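ABC transporter periplasmic-binding protein YtfQ (Mycobacterium smegmatis, PDB 6HBD) binds the furanose sugar beta-D-galactofuranose, probably as the solute-capturing component of an ABC transporter for L-arabinofuranose and related sugars. Local coordinates at residues Asp105-Thr110 / Gly156-Ile161; Ile125-Arg130 / Thr288-Phe293; Gln212-Gly217 / Ala239-His244. All blocks are in the same frame, centred on the assembly; numbering follows the deposited sequence.

Interaction 1. Residues Asp105-Thr110 / Gly156-Ile161. With ZN (zinc ion), chain F; GZL (beta-D-galactofuranose), chain L.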
ATOM      1  N   ASP A 105      -5.964  -2.144   4.754  1.00 61.19           N
ATOM      2  CA  ASP A 105      -4.768  -2.065   3.916  1.00 60.46           C
ATOM      3  C   ASP A 105      -3.460  -2.664   4.497  1.00 62.64           C
ATOM      4  O   ASP A 105      -2.466  -2.704   3.779  1.00 60.82           O
ATOM      5  CB  ASP A 105      -4.544  -0.621   3.455  1.00 62.50           C
ATOM      6  CG  ASP A 105      -4.168   0.408   4.493  1.00 67.79           C
ATOM      7  OD1 ASP A 105      -2.966   0.488   4.848  1.00 65.47           O
ATOM      8  OD2 ASP A 105      -5.064   1.176   4.921  1.00 74.19           O
ATOM      9  N   ARG A 106      -3.472  -3.171   5.741  1.00 58.70           N
ATOM     10  CA  ARG A 106      -2.338  -3.829   6.373  1.00 58.15           C
ATOM     11  C   ARG A 106      -2.870  -4.887   7.340  1.00 61.76           C
ATOM     12  O   ARG A 106      -3.888  -4.668   7.990  1.00 60.14           O
ATOM     13  CB  ARG A 106      -1.471  -2.808   7.119  1.00 57.06           C
ATOM     14  CG  ARG A 106      -0.266  -2.374   6.310  1.00 64.03           C
ATOM     15  CD  ARG A 106       0.334  -1.060   6.758  1.00 66.32           C
ATOM     16  NE  ARG A 106       1.060  -0.394   5.681  1.00 61.18           N
ATOM     17  CZ  ARG A 106       1.795   0.705   5.827  1.00 62.83           C
ATOM     18  NH1 ARG A 106       1.907   1.288   7.012  1.00 48.19           N
ATOM     19  NH2 ARG A 106       2.435   1.219   4.792  1.00 38.38           N
ATOM     20  N   ALA A 107      -2.185  -6.034   7.414  1.00 58.80           N
ATOM     21  CA  ALA A 107      -2.540  -7.135   8.299  1.00 58.45           C
ATOM     22  C   ALA A 107      -1.594  -7.181   9.520  1.00 62.85           C
ATOM     23  O   ALA A 107      -0.650  -6.390   9.619  1.00 62.17           O
ATOM     24  CB  ALA A 107      -2.489  -8.443   7.536  1.00 59.06           C
ATOM     25  N   VAL A 108      -1.921  -8.065  10.471  1.00 59.94           N
ATOM     26  CA  VAL A 108      -1.197  -8.261  11.720  1.00 59.81           C
ATOM     27  C   VAL A 108      -0.645  -9.672  11.785  1.00 68.22           C
ATOM     28  O   VAL A 108      -0.941 -10.503  10.927  1.00 67.53           O
ATOM     29  CB  VAL A 108      -2.076  -7.957  12.968  1.00 62.63           C
ATOM     30  CG1 VAL A 108      -2.546  -6.515  12.967  1.00 62.45           C
ATOM     31  CG2 VAL A 108      -3.259  -8.910  13.100  1.00 61.87           C
ATOM     32  N   ASP A 109       0.203  -9.915  12.793  1.00 69.24           N
ATOM     33  CA  ASP A 109       0.770 -11.226  13.141  1.00 70.84           C
ATOM     34  C   ASP A 109       0.341 -11.379  14.587  1.00 75.93           C
ATOM     35  O   ASP A 109       0.951 -10.776  15.485  1.00 74.49           O
ATOM     36  CB  ASP A 109       2.309 -11.262  13.023  1.00 73.53           C
ATOM     37  CG  ASP A 109       2.869 -11.673  11.664  1.00 96.52           C
ATOM     38  OD1 ASP A 109       2.078 -12.146  10.801  1.00 97.96           O
ATOM     39  OD2 ASP A 109       4.100 -11.514  11.457  1.00107.86           O
ATOM     40  N   THR A 110      -0.795 -12.074  14.786  1.00 73.51           N
ATOM     41  CA  THR A 110      -1.371 -12.245  16.101  1.00 73.81           C
ATOM     42  C   THR A 110      -1.369 -13.706  16.521  1.00 81.03           C
ATOM     43  O   THR A 110      -1.593 -14.599  15.695  1.00 81.24           O
ATOM     44  CB  THR A 110      -2.738 -11.616  16.148  1.00 79.00           C
ATOM     45  OG1 THR A 110      -3.052 -11.358  17.524  1.00 78.86           O
ATOM     46  CG2 THR A 110      -3.817 -12.479  15.458  1.00 77.03           C
ATOM     47  N   GLY A 156       8.829  -4.016   8.322  1.00 64.37           N
ATOM     48  CA  GLY A 156       7.814  -4.666   9.152  1.00 64.18           C
ATOM     49  C   GLY A 156       6.382  -4.551   8.681  1.00 67.39           C
ATOM     50  O   GLY A 156       5.508  -5.254   9.199  1.00 67.14           O
ATOM     51  N   ALA A 157       6.120  -3.657   7.708  1.00 63.03           N
ATOM     52  CA  ALA A 157       4.787  -3.451   7.139  1.00 60.79           C
ATOM     53  C   ALA A 157       4.437  -4.628   6.197  1.00 60.23           C
ATOM     54  O   ALA A 157       5.280  -5.074   5.391  1.00 58.45           O
ATOM     55  CB  ALA A 157       4.731  -2.127   6.383  1.00 61.18           C
ATOM     56  N   ASP A 158       3.178  -5.118   6.335  1.00 52.98           N
ATOM     57  CA  ASP A 158       2.599  -6.227   5.587  1.00 51.43           C
ATOM     58  C   ASP A 158       2.792  -6.063   4.078  1.00 53.45           C
ATOM     59  O   ASP A 158       3.387  -6.963   3.481  1.00 52.75           O
ATOM     60  CB  ASP A 158       1.125  -6.396   6.005  1.00 54.30           C
ATOM     61  CG  ASP A 158       0.318  -7.492   5.336  1.00 61.85           C
ATOM     62  OD1 ASP A 158       0.896  -8.547   5.029  1.00 65.27           O
ATOM     63  OD2 ASP A 158      -0.898  -7.304   5.165  1.00 58.03           O
ATOM     64  N   PRO A 159       2.448  -4.906   3.442  1.00 48.49           N
ATOM     65  CA  PRO A 159       2.707  -4.779   1.988  1.00 48.00           C
ATOM     66  C   PRO A 159       4.186  -4.879   1.544  1.00 52.32           C
ATOM     67  O   PRO A 159       4.468  -5.411   0.457  1.00 49.94           O
ATOM     68  CB  PRO A 159       2.112  -3.402   1.644  1.00 49.21           C
ATOM     69  CG  PRO A 159       1.928  -2.699   2.925  1.00 52.55           C
ATOM     70  CD  PRO A 159       1.736  -3.720   3.967  1.00 48.33           C
ATOM     71  N   ALA A 160       5.125  -4.349   2.377  1.00 49.59           N
ATOM     72  CA  ALA A 160       6.547  -4.346   2.047  1.00 49.22           C
ATOM     73  C   ALA A 160       7.122  -5.760   1.965  1.00 54.37           C
ATOM     74  O   ALA A 160       7.761  -6.121   0.955  1.00 54.86           O
ATOM     75  CB  ALA A 160       7.318  -3.529   3.060  1.00 49.81           C
ATOM     76  N   ILE A 161       6.846  -6.571   3.013  1.00 49.19           N
ATOM     77  CA  ILE A 161       7.289  -7.971   3.102  1.00 48.11           C
ATOM     78  C   ILE A 161       6.729  -8.766   1.915  1.00 55.34           C
ATOM     79  O   ILE A 161       7.481  -9.439   1.212  1.00 55.52           O
ATOM     80  CB  ILE A 161       6.808  -8.593   4.446  1.00 50.06           C
ATOM     81  CG1 ILE A 161       7.518  -7.958   5.652  1.00 49.68           C
ATOM     82  CG2 ILE A 161       7.000 -10.104   4.455  1.00 51.16           C
ATOM     83  CD1 ILE A 161       6.682  -7.913   6.895  1.00 54.69           C
TER
HETATM   84 ZN    ZN F 404       0.089 -10.311   4.043  1.00 87.69          ZN
HETATM   85  C6  GZL L 410      -1.076  -0.855   0.951  1.00 46.65           C
HETATM   86  C5  GZL L 410      -0.825   0.275   1.926  1.00 48.07           C
HETATM   87  C4  GZL L 410       0.523   0.938   1.703  1.00 47.40           C
HETATM   88  C3  GZL L 410       0.717   1.571   0.329  1.00 47.10           C
HETATM   89  C2  GZL L 410       1.784   2.606   0.632  1.00 46.92           C
HETATM   90  O6  GZL L 410      -2.261  -1.555   1.309  1.00 49.02           O
HETATM   91  O5  GZL L 410      -0.970  -0.169   3.278  1.00 50.31           O
HETATM   92  O4  GZL L 410       0.666   2.050   2.613  1.00 47.90           O
HETATM   93  O3  GZL L 410       1.160   0.684  -0.685  1.00 46.14           O
HETATM   94  C1  GZL L 410       1.278   3.165   1.951  1.00 47.76           C
HETATM   95  O2  GZL L 410       1.893   3.637  -0.337  1.00 50.30           O
HETATM   96  O1  GZL L 410       2.446   3.570   2.571  1.00 49.07           O
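Arg106 lies across Pro159 where the two lobes of a type I periplasmic-binding-protein fold close on the sugar. Residues 105-110 leave the end of strand 101-104 in one lobe, and residues 156-161 open helix 158-171 in the other, with Ala157 at its N-cap. The tight part of the contact is on the sugar side. Arg106 and Pro159 cross at about a right angle, CG of the arginine resting 3.4 Å from CD of the proline. The arginine chain stays extended from CG to NE, which carries its guanidinium past the ring and over Ala157; CB of Ala157 sits 4.1 Å above the plane, over its centre. Arg106 NH2 then reaches to 2.9 Å from O4, the ring oxygen of the galactofuranose. Asp105 adds its backbone carbonyl, whose O accepts from the sugar O6 at 2.7 Å. Its carboxylate also faces the ligand, OD1 lying 2.6 Å from O5, and is itself positioned by a hydrogen bond from Ser80 and a salt bridge to Arg32.

Away from the sugar the packing thins. Ala107 is partly exposed and Asp109 exposed, and the chain beyond Ala107 makes no contact with residues 156-161. What ties this side is one polar link: Ala107 N donates to Asp158 OD2 at 2.9 Å, a bent bond (135° at the hydrogen) that arrives from above the carboxylate plane. With chi1 at 179°, CG of Asp158 trails away from its own N, which carries the carboxylate from the first turn of the helix to the loop. Its two oxygens divide the work: while OD2 takes the amide, OD1 accepts from Arg84 NE and binds a zinc ion at 2.2 Å, with Asp162 OD2 as the second protein ligand.

Interaction 2. Residues Ile125-Arg130 / Thr288-Phe293. With ZN (zinc ion), chain D.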
ATOM      1  N   ILE A 125       1.327  -9.715  -2.533  1.00 45.31           N
ATOM      2  CA  ILE A 125       2.206 -10.684  -3.192  1.00 44.40           C
ATOM      3  C   ILE A 125       1.958 -10.588  -4.685  1.00 47.27           C
ATOM      4  O   ILE A 125       2.912 -10.441  -5.432  1.00 47.81           O
ATOM      5  CB  ILE A 125       2.029 -12.139  -2.655  1.00 47.34           C
ATOM      6  CG1 ILE A 125       2.447 -12.251  -1.156  1.00 47.70           C
ATOM      7  CG2 ILE A 125       2.833 -13.157  -3.494  1.00 45.14           C
ATOM      8  CD1 ILE A 125       1.367 -12.207  -0.202  1.00 49.93           C
ATOM      9  N   GLU A 126       0.707 -10.596  -5.127  1.00 43.37           N
ATOM     10  CA  GLU A 126       0.456 -10.489  -6.562  1.00 43.04           C
ATOM     11  C   GLU A 126       0.797  -9.133  -7.124  1.00 49.33           C
ATOM     12  O   GLU A 126       1.206  -9.074  -8.286  1.00 48.39           O
ATOM     13  CB  GLU A 126      -0.955 -10.870  -6.928  1.00 43.56           C
ATOM     14  CG  GLU A 126      -0.984 -12.185  -7.676  1.00 46.62           C
ATOM     15  CD  GLU A 126      -1.011 -12.009  -9.172  1.00 47.81           C
ATOM     16  OE1 GLU A 126      -0.258 -12.713  -9.874  1.00 28.91           O
ATOM     17  OE2 GLU A 126      -1.825 -11.191  -9.650  1.00 57.13           O
ATOM     18  N   GLU A 127       0.652  -8.039  -6.326  1.00 46.26           N
ATOM     19  CA  GLU A 127       1.080  -6.721  -6.793  1.00 45.25           C
ATOM     20  C   GLU A 127       2.580  -6.843  -7.133  1.00 52.56           C
ATOM     21  O   GLU A 127       2.985  -6.498  -8.251  1.00 54.22           O
ATOM     22  CB  GLU A 127       0.846  -5.634  -5.743  1.00 45.71           C
ATOM     23  CG  GLU A 127      -0.616  -5.301  -5.562  1.00 50.43           C
ATOM     24  CD  GLU A 127      -0.926  -4.368  -4.408  1.00 65.93           C
ATOM     25  OE1 GLU A 127      -0.020  -4.123  -3.581  1.00 33.76           O
ATOM     26  OE2 GLU A 127      -2.073  -3.870  -4.338  1.00 59.42           O
ATOM     27  N   GLY A 128       3.351  -7.441  -6.213  1.00 49.17           N
ATOM     28  CA  GLY A 128       4.772  -7.735  -6.414  1.00 49.44           C
ATOM     29  C   GLY A 128       5.052  -8.711  -7.551  1.00 52.26           C
ATOM     30  O   GLY A 128       5.892  -8.420  -8.396  1.00 52.25           O
ATOM     31  N   ARG A 129       4.337  -9.855  -7.617  1.00 48.50           N
ATOM     32  CA  ARG A 129       4.518 -10.844  -8.681  1.00 49.05           C
ATOM     33  C   ARG A 129       4.244 -10.221 -10.043  1.00 56.33           C
ATOM     34  O   ARG A 129       5.090 -10.332 -10.930  1.00 57.24           O
ATOM     35  CB  ARG A 129       3.635 -12.087  -8.473  1.00 48.98           C
ATOM     36  CG  ARG A 129       3.831 -13.122  -9.589  1.00 60.45           C
ATOM     37  CD  ARG A 129       3.597 -14.564  -9.184  1.00 67.63           C
ATOM     38  NE  ARG A 129       2.371 -14.722  -8.406  1.00 83.63           N
ATOM     39  CZ  ARG A 129       2.284 -14.935  -7.091  1.00 99.54           C
ATOM     40  NH1 ARG A 129       3.384 -15.039  -6.349  1.00 86.96           N
ATOM     41  NH2 ARG A 129       1.094 -15.050  -6.506  1.00 84.66           N
ATOM     42  N   ARG A 130       3.100  -9.522 -10.198  1.00 53.99           N
ATOM     43  CA  ARG A 130       2.753  -8.825 -11.444  1.00 54.52           C
ATOM     44  C   ARG A 130       3.892  -7.855 -11.892  1.00 61.00           C
ATOM     45  O   ARG A 130       4.217  -7.790 -13.097  1.00 60.67           O
ATOM     46  CB  ARG A 130       1.430  -8.050 -11.295  1.00 53.19           C
ATOM     47  CG  ARG A 130       0.200  -8.948 -11.279  1.00 58.10           C
ATOM     48  CD  ARG A 130      -1.108  -8.196 -11.339  1.00 59.21           C
ATOM     49  NE  ARG A 130      -1.438  -7.824 -12.719  1.00 73.99           N
ATOM     50  CZ  ARG A 130      -2.662  -7.570 -13.189  1.00 92.97           C
ATOM     51  NH1 ARG A 130      -3.729  -7.658 -12.390  1.00 81.53           N
ATOM     52  NH2 ARG A 130      -2.831  -7.229 -14.461  1.00 78.48           N
ATOM     53  N   THR A 288      -9.402  -6.015  -2.301  1.00 52.61           N
ATOM     54  CA  THR A 288      -9.653  -4.941  -3.261  1.00 50.73           C
ATOM     55  C   THR A 288      -8.939  -5.315  -4.531  1.00 53.37           C
ATOM     56  O   THR A 288      -7.873  -5.941  -4.445  1.00 53.07           O
ATOM     57  CB  THR A 288      -9.246  -3.557  -2.709  1.00 55.29           C
ATOM     58  OG1 THR A 288      -7.824  -3.459  -2.533  1.00 57.03           O
ATOM     59  CG2 THR A 288      -9.970  -3.210  -1.405  1.00 54.46           C
ATOM     60  N   PRO A 289      -9.528  -5.043  -5.720  1.00 48.86           N
ATOM     61  CA  PRO A 289      -8.858  -5.453  -6.961  1.00 48.05           C
ATOM     62  C   PRO A 289      -7.697  -4.584  -7.366  1.00 52.68           C
ATOM     63  O   PRO A 289      -7.479  -3.505  -6.801  1.00 53.14           O
ATOM     64  CB  PRO A 289      -9.968  -5.412  -8.002  1.00 49.66           C
ATOM     65  CG  PRO A 289     -11.018  -4.587  -7.452  1.00 53.45           C
ATOM     66  CD  PRO A 289     -10.792  -4.334  -6.003  1.00 49.35           C
ATOM     67  N   ASP A 290      -6.950  -5.081  -8.363  1.00 49.94           N
ATOM     68  CA  ASP A 290      -5.775  -4.421  -8.910  1.00 50.53           C
ATOM     69  C   ASP A 290      -5.742  -4.580 -10.425  1.00 52.79           C
ATOM     70  O   ASP A 290      -6.255  -5.543 -10.978  1.00 54.19           O
ATOM     71  CB  ASP A 290      -4.468  -5.041  -8.329  1.00 54.82           C
ATOM     72  CG  ASP A 290      -4.353  -5.101  -6.802  1.00 83.64           C
ATOM     73  OD1 ASP A 290      -4.647  -4.065  -6.133  1.00 88.05           O
ATOM     74  OD2 ASP A 290      -3.965  -6.187  -6.269  1.00 89.68           O
ATOM     75  N   GLU A 291      -5.061  -3.657 -11.075  1.00 47.23           N
ATOM     76  CA  GLU A 291      -4.809  -3.640 -12.507  1.00 46.04           C
ATOM     77  C   GLU A 291      -3.465  -2.980 -12.695  1.00 48.58           C
ATOM     78  O   GLU A 291      -2.940  -2.369 -11.754  1.00 48.02           O
ATOM     79  CB  GLU A 291      -5.900  -2.914 -13.298  1.00 47.39           C
ATOM     80  CG  GLU A 291      -6.001  -1.415 -13.069  1.00 52.80           C
ATOM     81  CD  GLU A 291      -6.893  -0.678 -14.042  1.00 58.31           C
ATOM     82  OE1 GLU A 291      -7.652   0.190 -13.566  1.00 48.53           O
ATOM     83  OE2 GLU A 291      -6.833  -0.943 -15.262  1.00 53.41           O
ATOM     84  N   ALA A 292      -2.896  -3.113 -13.886  1.00 43.97           N
ATOM     85  CA  ALA A 292      -1.605  -2.526 -14.157  1.00 43.74           C
ATOM     86  C   ALA A 292      -1.629  -1.718 -15.433  1.00 46.78           C
ATOM     87  O   ALA A 292      -2.476  -1.946 -16.293  1.00 47.21           O
ATOM     88  CB  ALA A 292      -0.552  -3.609 -14.228  1.00 44.95           C
ATOM     89  N   PHE A 293      -0.715  -0.744 -15.535  1.00 41.57           N
ATOM     90  CA  PHE A 293      -0.652   0.159 -16.678  1.00 40.29           C
ATOM     91  C   PHE A 293       0.767   0.299 -17.200  1.00 46.34           C
ATOM     92  O   PHE A 293       1.716   0.322 -16.421  1.00 45.50           O
ATOM     93  CB  PHE A 293      -1.145   1.563 -16.284  1.00 40.53           C
ATOM     94  CG  PHE A 293      -2.321   1.603 -15.353  1.00 40.30           C
ATOM     95  CD1 PHE A 293      -3.608   1.594 -15.845  1.00 43.80           C
ATOM     96  CD2 PHE A 293      -2.138   1.687 -13.987  1.00 41.10           C
ATOM     97  CE1 PHE A 293      -4.702   1.711 -14.990  1.00 45.17           C
ATOM     98  CE2 PHE A 293      -3.230   1.749 -13.127  1.00 44.51           C
ATOM     99  CZ  PHE A 293      -4.508   1.784 -13.639  1.00 43.44           C
TER
HETATM  100 ZN    ZN D 402      -8.350   0.430 -11.639  1.00 44.99          ZN
HETATM  101  O   HOH W   1      -9.586   2.080 -11.344  1.00 16.58           O
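The guanidinium of Arg130 has the backbone N of Ala292 over one face, 4.2 Å from NH2, while Asp290 O and Glu291 CA approach it obliquely. NH1 stays 3.6 Å from Asp290 O, and no hydrogen bond forms; the group lies against the chain leading into strand 292-293, its own chain bent at chi3 (82°). Two other flat groups meet deeper in the contact. The carboxylates of Glu127 and Asp290 are turned 56° apart, and OE2 of Glu127 comes within 3.1 Å of OD1 of Asp290, one acceptor facing another. Asp290 OD2 lies beside the aliphatic part of the same glutamate, 3.5 Å from its CG.

Both segments adjoin crossings between the lobes: helix 124-138 begins just after the chain leaves strand 118-121 of one sheet, and residues 288-293 run from strand 285-287 of that sheet to strand 292-293 of the other. Glu127 also touches Cys261, just after strand 257-260. Glu291 points the other way, its OE1 binding a zinc ion at 2.1 Å with Glu260 and a water.

Arg163 forms a salt bridge with Glu127 OE1 and probably offsets part of its charge, but OE2 faces a second acid. Such closeness suggests a shared proton or a bound cation, consistent with zinc seen at Asp290, Glu126 and Cys261, though in this model Asp290 and Glu126 carry none.

Interaction 3. Residues Gln212-Gly217 / Ala239-His244. With ZN (zinc ion), chain C; GZL (beta-D-galactofuranose), chain L.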
ATOM      1  N   GLN A 212       8.480  -0.217  -4.200  1.00 53.80           N
ATOM      2  CA  GLN A 212       7.307  -0.871  -3.617  1.00 54.07           C
ATOM      3  C   GLN A 212       6.168   0.109  -3.384  1.00 57.70           C
ATOM      4  O   GLN A 212       5.095  -0.285  -2.918  1.00 56.68           O
ATOM      5  CB  GLN A 212       7.682  -1.616  -2.321  1.00 55.49           C
ATOM      6  CG  GLN A 212       8.442  -2.908  -2.605  1.00 59.52           C
ATOM      7  CD  GLN A 212       8.928  -3.554  -1.341  1.00 67.17           C
ATOM      8  OE1 GLN A 212       8.502  -3.219  -0.227  1.00 50.73           O
ATOM      9  NE2 GLN A 212       9.851  -4.483  -1.485  1.00 67.88           N
ATOM     10  N   ASN A 213       6.395   1.388  -3.699  1.00 53.66           N
ATOM     11  CA  ASN A 213       5.385   2.424  -3.544  1.00 52.80           C
ATOM     12  C   ASN A 213       5.839   3.508  -4.502  1.00 56.01           C
ATOM     13  O   ASN A 213       7.025   3.828  -4.500  1.00 54.32           O
ATOM     14  CB  ASN A 213       5.340   2.824  -2.082  1.00 47.26           C
ATOM     15  CG  ASN A 213       5.276   4.264  -1.768  1.00 63.49           C
ATOM     16  OD1 ASN A 213       6.288   4.887  -1.453  1.00 56.61           O
ATOM     17  ND2 ASN A 213       4.083   4.815  -1.819  1.00 61.06           N
ATOM     18  N   ASP A 214       4.963   3.979  -5.408  1.00 53.43           N
ATOM     19  CA  ASP A 214       5.434   4.918  -6.425  1.00 54.40           C
ATOM     20  C   ASP A 214       5.956   6.256  -5.853  1.00 57.65           C
ATOM     21  O   ASP A 214       6.704   6.916  -6.571  1.00 56.85           O
ATOM     22  CB  ASP A 214       4.448   5.142  -7.596  1.00 57.09           C
ATOM     23  CG  ASP A 214       2.982   5.320  -7.365  1.00 65.38           C
ATOM     24  OD1 ASP A 214       2.610   5.789  -6.273  1.00 71.91           O
ATOM     25  OD2 ASP A 214       2.202   5.026  -8.303  1.00 56.97           O
ATOM     26  N   ASP A 215       5.675   6.620  -4.571  1.00 53.81           N
ATOM     27  CA  ASP A 215       6.302   7.812  -3.977  1.00 52.29           C
ATOM     28  C   ASP A 215       7.820   7.583  -3.917  1.00 57.20           C
ATOM     29  O   ASP A 215       8.580   8.436  -4.374  1.00 58.88           O
ATOM     30  CB  ASP A 215       5.761   8.131  -2.587  1.00 52.51           C
ATOM     31  CG  ASP A 215       4.395   8.743  -2.621  1.00 59.56           C
ATOM     32  OD1 ASP A 215       3.508   8.188  -3.318  1.00 63.21           O
ATOM     33  OD2 ASP A 215       4.198   9.775  -1.956  1.00 62.38           O
ATOM     34  N   MET A 216       8.260   6.395  -3.469  1.00 52.00           N
ATOM     35  CA  MET A 216       9.696   6.079  -3.451  1.00 51.72           C
ATOM     36  C   MET A 216      10.284   6.085  -4.858  1.00 53.16           C
ATOM     37  O   MET A 216      11.386   6.580  -5.052  1.00 52.87           O
ATOM     38  CB  MET A 216       9.958   4.733  -2.765  1.00 53.93           C
ATOM     39  CG  MET A 216       9.720   4.797  -1.268  1.00 56.86           C
ATOM     40  SD  MET A 216       9.857   3.275  -0.332  1.00 59.97           S
ATOM     41  CE  MET A 216       9.372   2.058  -1.522  1.00 56.43           C
ATOM     42  N   GLY A 217       9.530   5.569  -5.822  1.00 47.76           N
ATOM     43  CA  GLY A 217       9.912   5.576  -7.229  1.00 46.96           C
ATOM     44  C   GLY A 217       9.939   6.975  -7.836  1.00 51.86           C
ATOM     45  O   GLY A 217      10.597   7.203  -8.862  1.00 50.85           O
ATOM     46  N   ALA A 239       6.542   0.448 -10.265  1.00 43.12           N
ATOM     47  CA  ALA A 239       6.110   0.633  -8.900  1.00 41.80           C
ATOM     48  C   ALA A 239       4.705   0.145  -8.664  1.00 46.00           C
ATOM     49  O   ALA A 239       4.021  -0.285  -9.601  1.00 45.08           O
ATOM     50  CB  ALA A 239       6.247   2.088  -8.517  1.00 42.48           C
ATOM     51  N   VAL A 240       4.315   0.130  -7.380  1.00 42.76           N
ATOM     52  CA  VAL A 240       3.001  -0.299  -6.915  1.00 41.91           C
ATOM     53  C   VAL A 240       2.299   0.940  -6.328  1.00 46.12           C
ATOM     54  O   VAL A 240       2.976   1.778  -5.740  1.00 47.63           O
ATOM     55  CB  VAL A 240       3.151  -1.460  -5.895  1.00 45.08           C
ATOM     56  CG1 VAL A 240       1.797  -1.863  -5.299  1.00 45.09           C
ATOM     57  CG2 VAL A 240       3.824  -2.658  -6.551  1.00 44.48           C
ATOM     58  N   ASP A 241       0.973   1.036  -6.500  1.00 40.84           N
ATOM     59  CA  ASP A 241       0.057   2.103  -6.076  1.00 40.78           C
ATOM     60  C   ASP A 241      -0.643   2.760  -7.238  1.00 46.46           C
ATOM     61  O   ASP A 241      -1.873   2.689  -7.157  1.00 45.43           O
ATOM     62  CB  ASP A 241       0.652   3.205  -5.187  1.00 42.10           C
ATOM     63  CG  ASP A 241       0.935   2.845  -3.747  1.00 56.16           C
ATOM     64  OD1 ASP A 241       0.628   1.687  -3.345  1.00 54.82           O
ATOM     65  OD2 ASP A 241       1.446   3.726  -3.009  1.00 65.79           O
ATOM     66  N   ALA A 242      -0.058   3.459  -8.196  1.00 44.63           N
ATOM     67  CA  ALA A 242      -0.884   4.175  -9.190  1.00 44.16           C
ATOM     68  C   ALA A 242      -1.609   5.398  -8.543  1.00 51.49           C
ATOM     69  O   ALA A 242      -2.813   5.535  -8.633  1.00 52.81           O
ATOM     70  CB  ALA A 242      -1.883   3.243  -9.889  1.00 44.20           C
ATOM     71  N   THR A 243      -0.842   6.256  -7.854  1.00 47.74           N
ATOM     72  CA  THR A 243      -1.234   7.561  -7.314  1.00 47.15           C
ATOM     73  C   THR A 243      -1.344   8.529  -8.493  1.00 52.93           C
ATOM     74  O   THR A 243      -1.038   8.155  -9.628  1.00 53.22           O
ATOM     75  CB  THR A 243      -0.212   8.044  -6.297  1.00 51.79           C
ATOM     76  OG1 THR A 243       1.083   7.967  -6.878  1.00 48.13           O
ATOM     77  CG2 THR A 243      -0.257   7.254  -5.012  1.00 53.90           C
ATOM     78  N   HIS A 244      -1.786   9.769  -8.236  1.00 48.96           N
ATOM     79  CA  HIS A 244      -1.936  10.757  -9.303  1.00 47.44           C
ATOM     80  C   HIS A 244      -0.601  11.050  -9.886  1.00 50.05           C
ATOM     81  O   HIS A 244      -0.412  10.891 -11.094  1.00 51.16           O
ATOM     82  CB  HIS A 244      -2.574  12.053  -8.774  1.00 47.93           C
ATOM     83  CG  HIS A 244      -3.104  12.986  -9.815  1.00 50.52           C
ATOM     84  ND1 HIS A 244      -3.693  14.189  -9.454  1.00 51.96           N
ATOM     85  CD2 HIS A 244      -3.193  12.834 -11.155  1.00 52.24           C
ATOM     86  CE1 HIS A 244      -4.105  14.735 -10.580  1.00 51.71           C
ATOM     87  NE2 HIS A 244      -3.814  13.961 -11.636  1.00 52.26           N
TER
HETATM   88 ZN    ZN C 401      -3.367  14.770  -7.289  1.00 48.54          ZN
HETATM   89  C6  GZL L 410      -1.076  -0.855   0.951  1.00 46.65           C
HETATM   90  C5  GZL L 410      -0.825   0.275   1.926  1.00 48.07           C
HETATM   91  C4  GZL L 410       0.523   0.938   1.703  1.00 47.40           C
HETATM   92  C3  GZL L 410       0.717   1.571   0.329  1.00 47.10           C
HETATM   93  C2  GZL L 410       1.784   2.606   0.632  1.00 46.92           C
HETATM   94  O6  GZL L 410      -2.261  -1.555   1.309  1.00 49.02           O
HETATM   95  O5  GZL L 410      -0.970  -0.169   3.278  1.00 50.31           O
HETATM   96  O4  GZL L 410       0.666   2.050   2.613  1.00 47.90           O
HETATM   97  O3  GZL L 410       1.160   0.684  -0.685  1.00 46.14           O
HETATM   98  C1  GZL L 410       1.278   3.165   1.951  1.00 47.76           C
HETATM   99  O2  GZL L 410       1.893   3.637  -0.337  1.00 50.30           O
HETATM  100  O1  GZL L 410       2.446   3.570   2.571  1.00 49.07           O
HETATM  101  O   HOH W   2      -1.285  15.456  -7.284  0.50  8.21           O
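Asp214 N donates to Val240 O at 3.0 Å, which joins the start of helix 214-226 to the corner where the chain leaves strand 236-239. The Asp214 carboxylate reaches into the following turn. Its CG lies between backbone N and carbonyl carbon (chi1 43°), and the two oxygens take different partners: OD1 accepts from Thr243 OG1 at 2.7 Å and OD2 from Ala242 N at 2.8 Å, with a weak further bond from Thr243 N. The two stronger donors stand well out of the carboxylate plane, hydroxyl and amide on opposite sides. At the side chain's base, Asp214 CB packs 3.7 Å from Ala239 CB.

Asn213 is the N-cap of its helix, OD1 accepting from Met216 N at 3.2 Å. This leaves its ND2 for Asp241 OD2, a nearly straight 3.1 Å bond (160°) that meets the syn side of the carboxylate. Asp241 receives two sugar hydroxyls, O2 on OD2 at 2.7 Å and O3 on OD1 at 2.9 Å; Asn213 ND2 adds only a weak bond to O2. Binding residues placed just past the C-terminal ends of adjacent parallel strands, 208-211 and 236-239, are characteristic of the sugar cleft in type I periplasmic binding proteins.

Interactions 1 and 3 hold different parts of one galactofuranose: the first meets O5, O6 and the ring oxygen, the third O2 and O3. Their centres are about 17 Å apart, yet they touch where Gln212 OE1 packs 3.2 Å from Ala160 CA. Interaction 2 reaches the sugar less directly, the Glu127 side chain staying about 6 Å from it between nearest atoms, but Glu127 OE1 lies 3.4 Å from Val240 CG1 of interaction 3. Interactions 1 and 2 do not touch, their nearest atoms about 6 Å apart. Arg163, on the helix of Pro159, relates all three: it hydrogen-bonds the sugar, forms a salt bridge with Glu127 and touches Val240. Interaction 3 is nested within the loop that interaction 2 closes.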